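Local atomic coordinates of regulatory protein SdiA (Escherichia coli, PDB entry 4LFU), a protein that activates transcription of the ftsQAZ cell-division genes and, as a LuxR-type quorum-sensing receptor, binds AI-1 autoinducers made by other bacteria. Residues 123-128 and 161-166. Sequence-based numbering, arbitrary orientation.
Sequences LMLPNR and SLMALM
Leu-125 and Pro-126 meet Leu-162, Met-163 and Met-166 where a beta hairpin turn packs on the last turns of helix 147-167, within the autoinducer-binding domain of a LuxR-type receptor. The turn, type I from Leu-125 to Arg-128, links antiparallel strands 117-124 and 130-137 and is closed by Arg-128 N to Leu-125 O at 2.8 Å. Its bump is the Leu-125 isobutyl group, whose CD2 lies 3.8 Å from Leu-162 CB; the two leucine side chains cross at about a right angle. With chi1 at -55°, Leu-125 CG stands opposite its own carbonyl carbon, and CD2 enters the hollow between Leu-162 and Met-163. The neighbouring hollow, bordered by Leu-125, Pro-126 and Asn-127, receives Met-166, whose SD sits 4.2 Å from Leu-125 CB and 3.9 Å from Pro-126 CD, the proline and methionine side chains running past each other in opposite directions. Pro-126 CD in turn faces both sulfurs, since Met-163, bent at chi2 and chi3, brings its SD within 4.2 Å of that carbon. The contact is mainly apolar, burying 290 Å² over both sides, and the Asn-127 amide finds its hydrogen bonds outside the two segments. Asn-127 ND2 donates to Val-173 O, while OD1 accepts from Ala-129 N; Val-173 also touches Leu-162 and Met-166, so the chain beyond the helix folds back over this junction. A bend at chi3 (91°) carries the Met-166 methyl to the Asn-127 amide, where CE rests 3.8 Å from ND2.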
ATOM      1  N   LEU A 123      -6.323   5.917   2.068  1.00 29.52           N
ATOM      2  CA  LEU A 123      -5.111   5.479   1.406  1.00 30.09           C
ATOM      3  C   LEU A 123      -4.245   4.624   2.328  1.00 29.88           C
ATOM      4  O   LEU A 123      -4.039   4.957   3.517  1.00 28.93           O
ATOM      5  CB  LEU A 123      -4.269   6.692   0.973  1.00 30.46           C
ATOM      6  CG  LEU A 123      -3.040   6.331   0.124  1.00 32.01           C
ATOM      7  CD1 LEU A 123      -3.485   5.745  -1.206  1.00 33.17           C
ATOM      8  CD2 LEU A 123      -2.109   7.511  -0.094  1.00 30.29           C
ATOM      9  N   MET A 124      -3.706   3.547   1.766  1.00 29.53           N
ATOM     10  CA  MET A 124      -2.646   2.817   2.439  1.00 29.75           C
ATOM     11  C   MET A 124      -1.317   3.472   2.147  1.00 28.93           C
ATOM     12  O   MET A 124      -0.962   3.660   0.995  1.00 28.57           O
ATOM     13  CB  MET A 124      -2.571   1.365   1.988  1.00 29.74           C
ATOM     14  CG  MET A 124      -1.344   0.681   2.596  1.00 29.03           C
ATOM     15  SD  MET A 124      -1.461  -1.093   2.507  1.00 31.73           S
ATOM     16  CE  MET A 124      -1.240  -1.394   0.748  1.00 25.40           C
ATOM     17  N   LEU A 125      -0.572   3.786   3.201  1.00 28.52           N
ATOM     18  CA  LEU A 125       0.748   4.432   3.065  1.00 28.01           C
ATOM     19  C   LEU A 125       1.913   3.447   2.782  1.00 27.48           C
ATOM     20  O   LEU A 125       1.763   2.230   2.983  1.00 27.22           O
ATOM     21  CB  LEU A 125       1.021   5.310   4.292  1.00 27.56           C
ATOM     22  CG  LEU A 125      -0.091   6.337   4.534  1.00 28.36           C
ATOM     23  CD1 LEU A 125      -0.048   6.845   5.963  1.00 28.61           C
ATOM     24  CD2 LEU A 125      -0.024   7.475   3.525  1.00 29.64           C
ATOM     25  N   PRO A 126       3.085   3.972   2.340  1.00 27.04           N
ATOM     26  CA  PRO A 126       4.239   3.069   2.054  1.00 26.22           C
ATOM     27  C   PRO A 126       4.642   2.212   3.261  1.00 25.65           C
ATOM     28  O   PRO A 126       5.208   1.136   3.084  1.00 25.09           O
ATOM     29  CB  PRO A 126       5.377   4.034   1.663  1.00 26.35           C
ATOM     30  CG  PRO A 126       4.646   5.337   1.232  1.00 26.64           C
ATOM     31  CD  PRO A 126       3.415   5.397   2.101  1.00 26.77           C
ATOM     32  N   ASN A 127       4.320   2.672   4.470  1.00 24.91           N
ATOM     33  CA  ASN A 127       4.634   1.933   5.695  1.00 24.83           C
ATOM     34  C   ASN A 127       3.504   0.988   6.145  1.00 24.89           C
ATOM     35  O   ASN A 127       3.597   0.327   7.200  1.00 24.02           O
ATOM     36  CB  ASN A 127       5.042   2.896   6.815  1.00 25.04           C
ATOM     37  CG  ASN A 127       3.906   3.833   7.259  1.00 25.40           C
ATOM     38  OD1 ASN A 127       2.787   3.785   6.744  1.00 24.41           O
ATOM     39  ND2 ASN A 127       4.206   4.689   8.232  1.00 25.19           N
ATOM     40  N   ARG A 128       2.456   0.918   5.308  1.00 25.04           N
ATOM     41  CA  ARG A 128       1.272   0.053   5.513  1.00 24.55           C
ATOM     42  C   ARG A 128       0.293   0.594   6.572  1.00 25.48           C
ATOM     43  O   ARG A 128      -0.652  -0.088   6.966  1.00 25.79           O
ATOM     44  CB  ARG A 128       1.679  -1.381   5.836  1.00 23.65           C
ATOM     45  CG  ARG A 128       2.200  -2.167   4.671  1.00 22.41           C
ATOM     46  CD  ARG A 128       3.622  -1.782   4.309  1.00 21.28           C
ATOM     47  NE  ARG A 128       4.279  -2.872   3.599  1.00 22.07           N
ATOM     48  CZ  ARG A 128       5.042  -2.708   2.533  1.00 20.95           C
ATOM     49  NH1 ARG A 128       5.293  -1.482   2.087  1.00 19.76           N
ATOM     50  NH2 ARG A 128       5.580  -3.765   1.943  1.00 20.76           N
ATOM     51  N   SER A 161      -1.411  15.275   2.363  1.00 29.37           N
ATOM     52  CA  SER A 161      -1.343  15.614   3.788  1.00 29.17           C
ATOM     53  C   SER A 161      -0.539  14.576   4.550  1.00 28.93           C
ATOM     54  O   SER A 161       0.327  14.914   5.328  1.00 28.76           O
ATOM     55  CB  SER A 161      -2.733  15.839   4.406  1.00 28.53           C
ATOM     56  OG  SER A 161      -3.560  14.683   4.348  1.00 29.30           O
ATOM     57  N   LEU A 162      -0.795  13.305   4.281  1.00 29.72           N
ATOM     58  CA  LEU A 162      -0.100  12.239   4.979  1.00 30.27           C
ATOM     59  C   LEU A 162       1.323  12.008   4.459  1.00 30.64           C
ATOM     60  O   LEU A 162       2.181  11.587   5.227  1.00 30.38           O
ATOM     61  CB  LEU A 162      -0.913  10.942   4.933  1.00 30.65           C
ATOM     62  CG  LEU A 162      -2.232  10.889   5.708  1.00 31.03           C
ATOM     63  CD1 LEU A 162      -3.074   9.711   5.281  1.00 30.13           C
ATOM     64  CD2 LEU A 162      -1.975  10.856   7.197  1.00 33.24           C
ATOM     65  N   MET A 163       1.573  12.273   3.173  1.00 31.38           N
ATOM     66  CA  MET A 163       2.969  12.292   2.661  1.00 31.79           C
ATOM     67  C   MET A 163       3.793  13.434   3.261  1.00 31.93           C
ATOM     68  O   MET A 163       4.935  13.211   3.698  1.00 32.17           O
ATOM     69  CB  MET A 163       3.031  12.302   1.129  1.00 31.92           C
ATOM     70  CG  MET A 163       2.544  10.986   0.458  1.00 34.83           C
ATOM     71  SD  MET A 163       3.218   9.421   1.100  1.00 39.10           S
ATOM     72  CE  MET A 163       4.977   9.654   0.800  1.00 39.90           C
ATOM     73  N   ALA A 164       3.208  14.641   3.331  1.00 31.89           N
ATOM     74  CA  ALA A 164       3.827  15.745   4.068  1.00 31.52           C
ATOM     75  C   ALA A 164       4.121  15.356   5.510  1.00 31.64           C
ATOM     76  O   ALA A 164       5.238  15.530   5.989  1.00 31.88           O
ATOM     77  CB  ALA A 164       2.957  16.994   4.022  1.00 31.87           C
ATOM     78  N   LEU A 165       3.132  14.821   6.215  1.00 31.93           N
ATOM     79  CA  LEU A 165       3.348  14.423   7.616  1.00 32.16           C
ATOM     80  C   LEU A 165       4.382  13.306   7.795  1.00 32.40           C
ATOM     81  O   LEU A 165       5.020  13.226   8.831  1.00 31.92           O
ATOM     82  CB  LEU A 165       2.015  14.054   8.301  1.00 31.81           C
ATOM     83  CG  LEU A 165       1.006  15.199   8.496  1.00 30.96           C
ATOM     84  CD1 LEU A 165      -0.416  14.662   8.596  1.00 30.80           C
ATOM     85  CD2 LEU A 165       1.350  16.034   9.708  1.00 29.73           C
ATOM     86  N   MET A 166       4.516  12.431   6.797  1.00 33.85           N
ATOM     87  CA  MET A 166       5.569  11.415   6.797  1.00 35.65           C
ATOM     88  C   MET A 166       6.942  12.055   6.631  1.00 35.88           C
ATOM     89  O   MET A 166       7.866  11.715   7.365  1.00 35.73           O
ATOM     90  CB  MET A 166       5.336  10.353   5.719  1.00 35.34           C
ATOM     91  CG  MET A 166       4.499   9.166   6.211  1.00 37.19           C
ATOM     92  SD  MET A 166       4.358   7.840   4.999  1.00 38.94           S
ATOM     93  CE  MET A 166       5.754   6.805   5.432  1.00 36.55           C
TER